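Local coordinates for amidohydrolase (Thermotoga maritima, PDB 3OOQ), which probably acts as a metal-dependent hydrolase of the amidohydrolase family, possibly with allantoinase activity, at residues 7-12 with 26-31; 34-39 with 353-358; 79-84 with 120-125; 84-89 with 160-165. All coordinates share one frame; numbering follows the deposited sequence.

In the fold
The four contacts form two pairs on opposite sides of the chain's centre, their centres about 41 to 49 Å apart from one pair to the other. Contacts 1 and 2 have centres about 8 Å apart and both reach a four-stranded sheet, in which strand 24-29 lies between 7-10 and 32-37. Contact 1 closes before contact 2 opens, and contact 2 spans contacts 3 and 4 in sequence. These two have centres about 7 Å apart, alternate along the chain, share Thr84 and both touch a second subunit. One pair thus builds part of an N-terminal sheet and packs a late loop against it, while the other ties loops and helix 156-164 together at a subunit interface.

Contact 1: residues 7-12 with 26-31; sequences ILFKNA and VLVSNG
Ile7, Leu8 and Phe9 pair with Val28, Leu27 and Val26 in an antiparallel ladder, the two short strand segments running at 166° to each other. Two hydrogen-bonded pairs flank one non-hydrogen-bonded pair. Ile7 N gives to Val28 O at 2.9 Å, and Val28 N returns the bond to Ile7 O at 2.8 Å; Phe9 and Val26 are joined by the same reciprocal exchange. Between them, Leu8 and Leu27 bring their CA atoms to 4.4 Å. Leu27 CA also offers a CH···O contact to Ile7 O at 3.5 Å, so that this carbonyl meets both an N-H and a C-H of strand 26-29.

The apolar contacts divide between the two faces of the sheet. Leu8 and Leu27 share one face, where Leu8 CD1 reaches Leu27 CB at 4.0 Å. On the other, the Phe9 ring lies diagonally across from Val28: its CE2 meets Val28 CG2 at 3.9 Å, and the methyl arrives at the ring edge, in its plane. With CG beside its backbone N (chi1 -65°), Phe9 swings the ring back along its own strand, where Ile7 CG2 sits over one ring face.

Strand 46-49 adds to the far edge of 7-10 and strand 32-37 to that of 24-29, while Leu55 of strand 54-64 packs against both Phe9 and Val26.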
loop_
_atom_site.group_PDB
_atom_site.type_symbol
_atom_site.label_atom_id
_atom_site.label_comp_id
_atom_site.label_asym_id
_atom_site.label_seq_id
_atom_site.Cartn_x
_atom_site.Cartn_y
_atom_site.Cartn_z
ATOM N N ILE F 7 9.795 -55.278 -33.809
ATOM C CA ILE F 7 9.737 -54.415 -34.980
ATOM C C ILE F 7 11.111 -54.380 -35.632
ATOM O O ILE F 7 12.129 -54.190 -34.963
ATOM C CB ILE F 7 9.309 -52.979 -34.634
ATOM C CG1 ILE F 7 7.882 -52.943 -34.070
ATOM C CG2 ILE F 7 9.421 -52.082 -35.851
ATOM C CD1 ILE F 7 7.499 -51.590 -33.480
ATOM N N LEU F 8 11.133 -54.550 -36.944
ATOM C CA LEU F 8 12.372 -54.527 -37.690
ATOM C C LEU F 8 12.335 -53.362 -38.669
ATOM O O LEU F 8 11.591 -53.382 -39.653
ATOM C CB LEU F 8 12.570 -55.865 -38.412
ATOM C CG LEU F 8 13.809 -56.060 -39.283
ATOM C CD1 LEU F 8 15.095 -55.705 -38.511
ATOM C CD2 LEU F 8 13.858 -57.488 -39.855
ATOM N N PHE F 9 13.127 -52.336 -38.386
ATOM C CA PHE F 9 13.198 -51.173 -39.263
ATOM C C PHE F 9 14.221 -51.446 -40.341
ATOM O O PHE F 9 15.375 -51.732 -40.036
ATOM C CB PHE F 9 13.575 -49.912 -38.477
ATOM C CG PHE F 9 12.544 -49.494 -37.461
ATOM C CD1 PHE F 9 11.418 -48.765 -37.849
ATOM C CD2 PHE F 9 12.704 -49.820 -36.113
ATOM C CE1 PHE F 9 10.451 -48.374 -36.906
ATOM C CE2 PHE F 9 11.757 -49.419 -35.158
ATOM C CZ PHE F 9 10.627 -48.688 -35.561
ATOM N N LYS F 10 13.808 -51.359 -41.600
ATOM C CA LYS F 10 14.691 -51.754 -42.710
ATOM C C LYS F 10 15.151 -50.596 -43.601
ATOM O O LYS F 10 14.344 -49.779 -44.039
ATOM C CB LYS F 10 14.028 -52.857 -43.574
ATOM C CG LYS F 10 13.708 -54.134 -42.784
ATOM C CD LYS F 10 14.494 -55.389 -43.205
ATOM C CE LYS F 10 15.809 -55.140 -43.957
ATOM N NZ LYS F 10 16.708 -56.338 -43.837
ATOM N N ASN F 11 16.453 -50.559 -43.873
ATOM C CA ASN F 11 17.004 -49.749 -44.961
ATOM C C ASN F 11 16.927 -48.226 -44.771
ATOM O O ASN F 11 16.985 -47.461 -45.738
ATOM C CB ASN F 11 16.401 -50.200 -46.315
ATOM C CG ASN F 11 17.234 -49.764 -47.510
ATOM O OD1 ASN F 11 18.466 -49.763 -47.470
ATOM N ND2 ASN F 11 16.559 -49.382 -48.580
ATOM N N ALA F 12 16.814 -47.790 -43.517
ATOM C CA ALA F 12 16.994 -46.389 -43.167
ATOM C C ALA F 12 18.465 -46.015 -43.286
ATOM O O ALA F 12 19.340 -46.886 -43.267
ATOM C CB ALA F 12 16.520 -46.138 -41.730
ATOM N N VAL F 26 17.444 -51.774 -37.880
ATOM C CA VAL F 26 17.399 -51.746 -36.433
ATOM C C VAL F 26 16.255 -52.660 -36.010
ATOM O O VAL F 26 15.125 -52.502 -36.464
ATOM C CB VAL F 26 17.198 -50.288 -35.899
ATOM C CG1 VAL F 26 16.973 -50.268 -34.395
ATOM C CG2 VAL F 26 18.374 -49.392 -36.292
ATOM N N LEU F 27 16.562 -53.610 -35.139
ATOM C CA LEU F 27 15.570 -54.547 -34.608
ATOM C C LEU F 27 15.270 -54.188 -33.167
ATOM O O LEU F 27 16.191 -54.005 -32.350
ATOM C CB LEU F 27 16.078 -55.996 -34.679
ATOM C CG LEU F 27 15.234 -57.110 -34.039
ATOM C CD1 LEU F 27 13.912 -57.305 -34.761
ATOM C CD2 LEU F 27 16.002 -58.441 -34.001
ATOM N N VAL F 28 13.978 -54.113 -32.869
ATOM C CA VAL F 28 13.483 -53.710 -31.574
ATOM C C VAL F 28 12.673 -54.860 -31.018
ATOM O O VAL F 28 11.866 -55.465 -31.747
ATOM C CB VAL F 28 12.561 -52.456 -31.714
ATOM C CG1 VAL F 28 11.766 -52.180 -30.432
ATOM C CG2 VAL F 28 13.365 -51.240 -32.117
ATOM N N SER F 29 12.907 -55.185 -29.750
ATOM C CA SER F 29 12.063 -56.140 -29.029
ATOM C C SER F 29 12.061 -55.814 -27.549
ATOM O O SER F 29 13.054 -55.288 -27.030
ATOM C CB SER F 29 12.522 -57.592 -29.252
ATOM O OG SER F 29 13.613 -57.931 -28.427
ATOM N N ASN F 30 10.952 -56.130 -26.883
ATOM C CA ASN F 30 10.737 -55.818 -25.461
ATOM C C ASN F 30 11.080 -54.372 -25.099
ATOM O O ASN F 30 11.633 -54.107 -24.032
ATOM C CB ASN F 30 11.483 -56.799 -24.530
ATOM C CG ASN F 30 10.893 -58.213 -24.538
ATOM O OD1 ASN F 30 9.707 -58.414 -24.788
ATOM N ND2 ASN F 30 11.731 -59.196 -24.245
ATOM N N GLY F 31 10.749 -53.448 -26.000
ATOM C CA GLY F 31 10.937 -52.020 -25.773
ATOM C C GLY F 31 12.373 -51.526 -25.837
ATOM O O GLY F 31 12.660 -50.408 -25.399
#

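Contact 2: residues 34-39 with 353-358; sequences EKVGEN and IEPGKD
Val36 carries the side-chain part of this contact, directed from the strand toward the loop 353-358. Its CB is a branch point that sends CG1 and CG2 in different directions, and only one of them does the touching. CG1 stands anti to the backbone N (chi1 175°), which leaves CG2 beside that N and aimed at the loop. At this tip CG2 meets three groups: the methyl Ile353 CG2 at 3.8 Å, the carbonyl oxygen Ile353 O at 3.8 Å, and the ring carbon Pro355 CD at 4.0 Å. The side chains of Val36 and Ile353 cross at about a right angle, so they meet methyl to methyl and do not lie alongside each other.

Two residues earlier the backbone takes over, as Pro355 CB rests on Glu34 O at 3.6 Å. Here strand 32-37 carries a classic beta bulge, in which Glu34 and Lys35 both face Leu27 of the neighbouring strand.

The loop is shaped by a type II turn from Glu354 to Lys357, with Gly356 at its third position. Lys357 N closes it on Glu354 O at 3.1 Å, and a salt bridge from Lys357 NZ to Glu354 OE1 at 2.8 Å repeats the link between side chains. Glu354 OE2 also bonds to Thr18, and Glu34 OE1 pairs with Lys6.

No hydrogen bond joins the two segments. Their contact is one of van der Waals fit, whereas the backbone bond of Gly356 with Val33, just before the strand segment, supplies a directional link to the strand, and Ile353 is bonded separately to Pro16.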
loop_
_atom_site.group_PDB
_atom_site.type_symbol
_atom_site.label_atom_id
_atom_site.label_comp_id
_atom_site.label_asym_id
_atom_site.label_seq_id
_atom_site.Cartn_x
_atom_site.Cartn_y
_atom_site.Cartn_z
ATOM N N GLU F 34 17.423 -54.275 -29.906
ATOM C CA GLU F 34 18.038 -55.603 -29.821
ATOM C C GLU F 34 19.284 -55.711 -30.714
ATOM O O GLU F 34 20.330 -56.188 -30.261
ATOM C CB GLU F 34 17.023 -56.715 -30.162
ATOM C CG GLU F 34 17.503 -58.120 -29.716
ATOM C CD GLU F 34 16.713 -59.290 -30.324
ATOM O OE1 GLU F 34 15.457 -59.253 -30.340
ATOM O OE2 GLU F 34 17.353 -60.274 -30.758
ATOM N N LYS F 35 19.169 -55.285 -31.974
ATOM C CA LYS F 35 20.257 -55.410 -32.945
ATOM C C LYS F 35 20.337 -54.173 -33.819
ATOM O O LYS F 35 19.316 -53.594 -34.166
ATOM C CB LYS F 35 20.064 -56.638 -33.855
ATOM C CG LYS F 35 20.412 -57.980 -33.239
ATOM C CD LYS F 35 20.220 -59.120 -34.262
ATOM C CE LYS F 35 19.943 -60.460 -33.580
ATOM N NZ LYS F 35 20.006 -61.585 -34.552
ATOM N N VAL F 36 21.557 -53.802 -34.193
ATOM C CA VAL F 36 21.825 -52.662 -35.068
ATOM C C VAL F 36 22.843 -53.066 -36.125
ATOM O O VAL F 36 23.927 -53.569 -35.800
ATOM C CB VAL F 36 22.403 -51.467 -34.279
ATOM C CG1 VAL F 36 22.791 -50.317 -35.219
ATOM C CG2 VAL F 36 21.414 -50.985 -33.223
ATOM N N GLY F 37 22.513 -52.856 -37.394
ATOM C CA GLY F 37 23.474 -53.170 -38.445
ATOM C C GLY F 37 22.946 -53.313 -39.847
ATOM O O GLY F 37 21.774 -53.044 -40.122
ATOM N N GLU F 38 23.844 -53.778 -40.713
ATOM C CA GLU F 38 23.681 -53.848 -42.170
ATOM C C GLU F 38 22.456 -54.603 -42.704
ATOM O O GLU F 38 21.652 -54.035 -43.469
ATOM C CB GLU F 38 24.937 -54.493 -42.760
ATOM C CG GLU F 38 25.355 -53.962 -44.117
ATOM C CD GLU F 38 26.292 -52.774 -44.014
ATOM O OE1 GLU F 38 26.193 -52.016 -43.022
ATOM O OE2 GLU F 38 27.125 -52.603 -44.929
ATOM N N ASN F 39 22.340 -55.880 -42.338
ATOM C CA ASN F 39 21.351 -56.781 -42.953
ATOM C C ASN F 39 20.670 -57.704 -41.942
ATOM O O ASN F 39 20.892 -58.917 -41.944
ATOM C CB ASN F 39 22.002 -57.632 -44.072
ATOM C CG ASN F 39 21.896 -56.985 -45.445
ATOM O OD1 ASN F 39 22.901 -56.605 -46.051
ATOM N ND2 ASN F 39 20.673 -56.856 -45.944
ATOM N N ILE F 353 21.598 -45.115 -30.592
ATOM C CA ILE F 353 21.059 -46.349 -31.144
ATOM C C ILE F 353 22.086 -47.458 -30.968
ATOM O O ILE F 353 22.868 -47.767 -31.880
ATOM C CB ILE F 353 20.606 -46.238 -32.619
ATOM C CG1 ILE F 353 19.727 -44.994 -32.827
ATOM C CG2 ILE F 353 19.861 -47.518 -33.026
ATOM C CD1 ILE F 353 19.125 -44.858 -34.219
ATOM N N GLU F 354 22.089 -48.029 -29.771
ATOM C CA GLU F 354 22.950 -49.149 -29.458
ATOM C C GLU F 354 22.109 -50.284 -28.898
ATOM O O GLU F 354 21.135 -50.026 -28.178
ATOM C CB GLU F 354 23.984 -48.741 -28.402
ATOM C CG GLU F 354 25.036 -47.757 -28.887
ATOM C CD GLU F 354 25.853 -47.159 -27.744
ATOM O OE1 GLU F 354 25.798 -47.702 -26.618
ATOM O OE2 GLU F 354 26.544 -46.138 -27.974
ATOM N N PRO F 355 22.504 -51.535 -29.179
ATOM C CA PRO F 355 21.857 -52.670 -28.531
ATOM C C PRO F 355 21.788 -52.511 -27.020
ATOM O O PRO F 355 22.759 -52.096 -26.378
ATOM C CB PRO F 355 22.764 -53.849 -28.910
ATOM C CG PRO F 355 23.325 -53.429 -30.243
ATOM C CD PRO F 355 23.608 -51.969 -30.059
ATOM N N GLY F 356 20.634 -52.825 -26.456
ATOM C CA GLY F 356 20.461 -52.737 -25.033
ATOM C C GLY F 356 19.835 -51.435 -24.574
ATOM O O GLY F 356 19.307 -51.376 -23.465
ATOM N N LYS F 357 19.893 -50.386 -25.398
ATOM C CA LYS F 357 19.278 -49.087 -25.024
ATOM C C LYS F 357 17.757 -49.136 -25.230
ATOM O O LYS F 357 17.252 -49.971 -25.993
ATOM C CB LYS F 357 19.861 -47.915 -25.834
ATOM C CG LYS F 357 21.375 -47.578 -25.703
ATOM C CD LYS F 357 22.140 -48.384 -24.661
ATOM C CE LYS F 357 23.446 -47.710 -24.312
ATOM N NZ LYS F 357 24.587 -48.695 -24.275
ATOM N N ASP F 358 17.037 -48.252 -24.548
ATOM C CA ASP F 358 15.611 -48.039 -24.793
ATOM C C ASP F 358 15.340 -47.684 -26.268
ATOM O O ASP F 358 16.070 -46.892 -26.866
ATOM C CB ASP F 358 15.071 -46.908 -23.899
ATOM C CG ASP F 358 15.099 -47.248 -22.395
ATOM O OD1 ASP F 358 15.502 -48.368 -22.011
ATOM O OD2 ASP F 358 14.693 -46.376 -21.585
#

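Contact 3: residues 79-84 with 120-125; sequences DGNEAT and GSANPV
Asn81 and Ala122 meet through a side-chain oxygen and a backbone N-H, one of three direct hydrogen bonds between these loops. Ala122 N reaches Asn81 OD1 at 3.1 Å, coming from above the carbonyl plane of the amide. Gly120 N gives a nearly straight bond to Gly80 O at 2.8 Å, and Asn123 ND2 gives another to Glu82 O at 3.0 Å. In this last bond Glu82 O lies in the plane of the Asn123 amide, while ND2 stands well above the carbonyl plane of Glu82. OD1 of the Asn123 amide is bonded to Tyr162 OH, which fixes its rotation.

Water extends the grip of the Asn81 amide at both its ends. Water 1 lies within hydrogen-bonding distance of Asn81 OD1 and accepts from Asn123 N, whereas water 2 accepts from Asn81 ND2 and from Ser121 N, each at 3.0 Å. Asn81 has its CG beside the backbone N (chi1 -76°), which sets the amide against Gly120 and Ala122.

The loops follow strands 54-64 and 112-117, parallel neighbours in the sheet of this TIM-barrel family, so the contact links chain leaving adjacent strands. Successive inverse gamma turns centred on Glu82 and Ala83 bend the first loop.

Apolar contact is small by comparison: Ala83 CB touches Ala122 CB at 3.9 Å, and Val161 of helix 156-164 packs against both methyls.

Thr84 OG1 donates to the anti lone pair of Glu82 OE1 at 2.6 Å. The same carboxylate bonds to Ser170 and Thr171 of the second subunit, and Asp79 forms salt bridges with Lys159 and Arg172 there.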
loop_
_atom_site.group_PDB
_atom_site.type_symbol
_atom_site.label_atom_id
_atom_site.label_comp_id
_atom_site.label_asym_id
_atom_site.label_seq_id
_atom_site.Cartn_x
_atom_site.Cartn_y
_atom_site.Cartn_z
ATOM N N ASP F 79 3.731 -23.285 -13.275
ATOM C CA ASP F 79 4.036 -23.990 -12.045
ATOM C C ASP F 79 5.543 -24.099 -11.813
ATOM O O ASP F 79 5.976 -24.811 -10.906
ATOM C CB ASP F 79 3.362 -25.381 -12.040
ATOM C CG ASP F 79 1.848 -25.300 -11.845
ATOM O OD1 ASP F 79 1.106 -25.936 -12.633
ATOM O OD2 ASP F 79 1.400 -24.592 -10.916
ATOM N N GLY F 80 6.342 -23.377 -12.599
ATOM C CA GLY F 80 7.807 -23.567 -12.587
ATOM C C GLY F 80 8.662 -22.968 -11.465
ATOM O O GLY F 80 9.835 -23.336 -11.316
ATOM N N ASN F 81 8.112 -22.027 -10.694
ATOM C CA ASN F 81 8.876 -21.343 -9.638
ATOM C C ASN F 81 8.029 -21.119 -8.401
ATOM O O ASN F 81 7.071 -20.354 -8.450
ATOM C CB ASN F 81 9.409 -19.982 -10.113
ATOM C CG ASN F 81 10.612 -20.101 -11.046
ATOM O OD1 ASN F 81 11.707 -20.486 -10.633
ATOM N ND2 ASN F 81 10.412 -19.740 -12.307
ATOM N N GLU F 82 8.395 -21.779 -7.303
ATOM C CA GLU F 82 7.766 -21.544 -6.009
ATOM C C GLU F 82 8.468 -20.337 -5.357
ATOM O O GLU F 82 9.222 -20.463 -4.371
ATOM C CB GLU F 82 7.839 -22.802 -5.126
ATOM C CG GLU F 82 7.089 -22.689 -3.802
ATOM C CD GLU F 82 5.673 -22.199 -3.994
ATOM O OE1 GLU F 82 5.369 -21.068 -3.547
ATOM O OE2 GLU F 82 4.878 -22.918 -4.635
ATOM N N ALA F 83 8.209 -19.167 -5.934
ATOM C CA ALA F 83 8.959 -17.956 -5.628
ATOM C C ALA F 83 8.425 -17.235 -4.389
ATOM O O ALA F 83 8.278 -16.014 -4.393
ATOM C CB ALA F 83 8.963 -17.028 -6.847
ATOM N N THR F 84 8.147 -18.000 -3.333
ATOM C CA THR F 84 7.615 -17.467 -2.076
ATOM C C THR F 84 8.532 -17.785 -0.906
ATOM O O THR F 84 8.159 -17.594 0.261
ATOM C CB THR F 84 6.256 -18.097 -1.769
ATOM O OG1 THR F 84 6.408 -19.525 -1.730
ATOM C CG2 THR F 84 5.256 -17.725 -2.859
ATOM N N GLY F 120 12.520 -23.531 -12.149
ATOM C CA GLY F 120 13.266 -22.418 -12.726
ATOM C C GLY F 120 14.316 -21.836 -11.776
ATOM O O GLY F 120 14.815 -22.512 -10.865
ATOM N N SER F 121 14.643 -20.569 -11.986
ATOM C CA SER F 121 15.809 -19.971 -11.353
ATOM C C SER F 121 15.448 -18.812 -10.408
ATOM O O SER F 121 16.275 -17.949 -10.115
ATOM C CB SER F 121 16.752 -19.483 -12.439
ATOM O OG SER F 121 16.112 -18.501 -13.240
ATOM N N ALA F 122 14.208 -18.800 -9.937
ATOM C CA ALA F 122 13.781 -17.794 -8.970
ATOM C C ALA F 122 14.481 -17.964 -7.631
ATOM O O ALA F 122 14.837 -16.967 -6.986
ATOM C CB ALA F 122 12.263 -17.855 -8.783
ATOM N N ASN F 123 14.656 -19.214 -7.196
ATOM C CA ASN F 123 15.143 -19.487 -5.842
ATOM C C ASN F 123 16.600 -19.894 -5.771
ATOM O O ASN F 123 17.038 -20.696 -6.596
ATOM C CB ASN F 123 14.335 -20.597 -5.186
ATOM C CG ASN F 123 12.881 -20.228 -4.991
ATOM O OD1 ASN F 123 12.497 -19.083 -5.175
ATOM N ND2 ASN F 123 12.069 -21.206 -4.617
ATOM N N PRO F 124 17.338 -19.370 -4.764
ATOM C CA PRO F 124 18.674 -19.899 -4.477
ATOM C C PRO F 124 18.655 -21.434 -4.459
ATOM O O PRO F 124 19.522 -22.052 -5.080
ATOM C CB PRO F 124 19.002 -19.288 -3.115
ATOM C CG PRO F 124 18.354 -17.892 -3.184
ATOM C CD PRO F 124 17.051 -18.143 -3.986
ATOM N N VAL F 125 17.664 -22.026 -3.783
ATOM C CA VAL F 125 17.428 -23.480 -3.799
ATOM C C VAL F 125 15.989 -23.709 -4.239
ATOM O O VAL F 125 15.053 -23.437 -3.485
ATOM C CB VAL F 125 17.690 -24.158 -2.421
ATOM C CG1 VAL F 125 17.610 -25.698 -2.552
ATOM C CG2 VAL F 125 19.075 -23.773 -1.856
HETATM O O HOH W 1 12.904 -21.540 -8.344
HETATM O O HOH W 2 12.857 -19.311 -14.049
#

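Contact 4: residues 84-89 with 160-165; sequences TDPVTP and RVYGER
Thr84 meets Arg165 through its backbone: Thr84 O lies over one face of the guanidinium, 3.4 Å from Arg165 NH1, at an angle too poor for a hydrogen bond. Water 3 makes the link instead, donating to Thr84 O at 2.8 Å and accepting weakly from NH1. Arg165 also bonds through NE to Gln167 and through NH2 to Lys166 O of the second subunit, where Thr168 partners Thr84 OG1.

At Asp85 the backbone N gives a bent hydrogen bond (138°) to Tyr162 OH at 2.9 Å. That hydroxyl is bonded to Asn123 OD1 as well, so it ties the helix to two loops.

Pro86 then lies over the Tyr162 ring. Its CB sits 3.9 Å from the ring centroid and only 8° off the normal, while Pro86 CD comes within 3.7 Å of Tyr162 CE1. Val161 CG1 lies near the rim of the opposite face.

Val87 N closes back on Asp85 OD2 at 3.0 Å, approaching from above the carboxylate plane. This is an Asx turn, with Pro86 in its middle and held by a CH-pi contact against the tyrosine of helix 156-164.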
loop_
_atom_site.group_PDB
_atom_site.type_symbol
_atom_site.label_atom_id
_atom_site.label_comp_id
_atom_site.label_asym_id
_atom_site.label_seq_id
_atom_site.Cartn_x
_atom_site.Cartn_y
_atom_site.Cartn_z
ATOM N N THR F 84 8.147 -18.000 -3.333
ATOM C CA THR F 84 7.615 -17.467 -2.076
ATOM C C THR F 84 8.532 -17.785 -0.906
ATOM O O THR F 84 8.159 -17.594 0.261
ATOM C CB THR F 84 6.256 -18.097 -1.769
ATOM O OG1 THR F 84 6.408 -19.525 -1.730
ATOM C CG2 THR F 84 5.256 -17.725 -2.859
ATOM N N ASP F 85 9.725 -18.289 -1.221
ATOM C CA ASP F 85 10.654 -18.795 -0.219
ATOM C C ASP F 85 11.947 -19.141 -0.960
ATOM O O ASP F 85 11.911 -19.923 -1.921
ATOM C CB ASP F 85 10.061 -20.048 0.457
ATOM C CG ASP F 85 10.933 -20.587 1.584
ATOM O OD1 ASP F 85 10.394 -21.300 2.450
ATOM O OD2 ASP F 85 12.148 -20.343 1.613
ATOM N N PRO F 86 13.090 -18.559 -0.537
ATOM C CA PRO F 86 14.303 -18.770 -1.342
ATOM C C PRO F 86 14.897 -20.185 -1.208
ATOM O O PRO F 86 15.818 -20.521 -1.937
ATOM C CB PRO F 86 15.276 -17.682 -0.823
ATOM C CG PRO F 86 14.812 -17.375 0.545
ATOM C CD PRO F 86 13.319 -17.631 0.590
ATOM N N VAL F 87 14.362 -21.003 -0.295
ATOM C CA VAL F 87 14.866 -22.360 -0.061
ATOM C C VAL F 87 13.716 -23.363 -0.103
ATOM O O VAL F 87 13.106 -23.662 0.927
ATOM C CB VAL F 87 15.599 -22.461 1.298
ATOM C CG1 VAL F 87 16.258 -23.830 1.474
ATOM C CG2 VAL F 87 16.651 -21.376 1.441
ATOM N N THR F 88 13.415 -23.871 -1.295
ATOM C CA THR F 88 12.392 -24.895 -1.460
ATOM C C THR F 88 12.917 -26.203 -2.095
ATOM O O THR F 88 12.376 -26.665 -3.103
ATOM C CB THR F 88 11.192 -24.362 -2.275
ATOM O OG1 THR F 88 11.641 -23.951 -3.573
ATOM C CG2 THR F 88 10.524 -23.177 -1.571
ATOM N N PRO F 89 13.938 -26.835 -1.479
ATOM C CA PRO F 89 14.477 -28.101 -2.017
ATOM C C PRO F 89 13.464 -29.243 -2.038
ATOM O O PRO F 89 13.606 -30.160 -2.839
ATOM C CB PRO F 89 15.604 -28.454 -1.040
ATOM C CG PRO F 89 15.259 -27.725 0.226
ATOM C CD PRO F 89 14.565 -26.470 -0.188
ATOM N N ARG F 160 16.933 -10.567 -7.734
ATOM C CA ARG F 160 15.829 -9.721 -8.216
ATOM C C ARG F 160 14.516 -10.165 -7.560
ATOM O O ARG F 160 13.799 -9.337 -6.996
ATOM C CB ARG F 160 15.683 -9.749 -9.746
ATOM C CG ARG F 160 14.447 -8.981 -10.268
ATOM C CD ARG F 160 14.164 -9.207 -11.764
ATOM N NE ARG F 160 13.986 -10.631 -12.100
ATOM C CZ ARG F 160 12.842 -11.329 -11.975
ATOM N NH1 ARG F 160 11.722 -10.751 -11.516
ATOM N NH2 ARG F 160 12.822 -12.620 -12.315
ATOM N N VAL F 161 14.215 -11.468 -7.630
ATOM C CA VAL F 161 12.988 -12.016 -7.009
ATOM C C VAL F 161 12.879 -11.711 -5.502
ATOM O O VAL F 161 11.837 -11.205 -5.018
ATOM C CB VAL F 161 12.813 -13.537 -7.263
ATOM C CG1 VAL F 161 11.720 -14.111 -6.370
ATOM C CG2 VAL F 161 12.464 -13.803 -8.727
ATOM N N TYR F 162 13.939 -11.989 -4.749
ATOM C CA TYR F 162 13.837 -11.743 -3.312
ATOM C C TYR F 162 14.061 -10.276 -2.929
ATOM O O TYR F 162 13.429 -9.769 -1.993
ATOM C CB TYR F 162 14.573 -12.823 -2.471
ATOM C CG TYR F 162 13.815 -14.114 -2.666
ATOM C CD1 TYR F 162 12.667 -14.398 -1.899
ATOM C CD2 TYR F 162 14.141 -14.987 -3.723
ATOM C CE1 TYR F 162 11.899 -15.545 -2.142
ATOM C CE2 TYR F 162 13.387 -16.133 -3.955
ATOM C CZ TYR F 162 12.268 -16.412 -3.162
ATOM O OH TYR F 162 11.503 -17.547 -3.418
ATOM N N GLY F 163 14.909 -9.583 -3.697
ATOM C CA GLY F 163 15.095 -8.137 -3.515
ATOM C C GLY F 163 13.774 -7.393 -3.706
ATOM O O GLY F 163 13.438 -6.525 -2.914
ATOM N N GLU F 164 13.003 -7.757 -4.726
ATOM C CA GLU F 164 11.648 -7.173 -4.907
ATOM C C GLU F 164 10.706 -7.504 -3.723
ATOM O O GLU F 164 9.852 -6.697 -3.374
ATOM C CB GLU F 164 11.014 -7.582 -6.251
ATOM C CG GLU F 164 11.527 -6.779 -7.491
ATOM C CD GLU F 164 11.180 -7.428 -8.867
ATOM O OE1 GLU F 164 10.472 -8.474 -8.895
ATOM O OE2 GLU F 164 11.618 -6.891 -9.922
ATOM N N ARG F 165 10.876 -8.675 -3.111
ATOM C CA ARG F 165 10.149 -9.031 -1.880
ATOM C C ARG F 165 10.746 -8.369 -0.608
ATOM O O ARG F 165 10.244 -8.581 0.508
ATOM C CB ARG F 165 10.070 -10.561 -1.698
ATOM C CG ARG F 165 9.132 -11.311 -2.685
ATOM C CD ARG F 165 9.291 -12.837 -2.638
ATOM N NE ARG F 165 9.124 -13.366 -1.286
ATOM C CZ ARG F 165 7.972 -13.780 -0.748
ATOM N NH1 ARG F 165 7.947 -14.213 0.510
ATOM N NH2 ARG F 165 6.844 -13.763 -1.441
HETATM O O HOH W 3 9.576 -16.416 2.354
#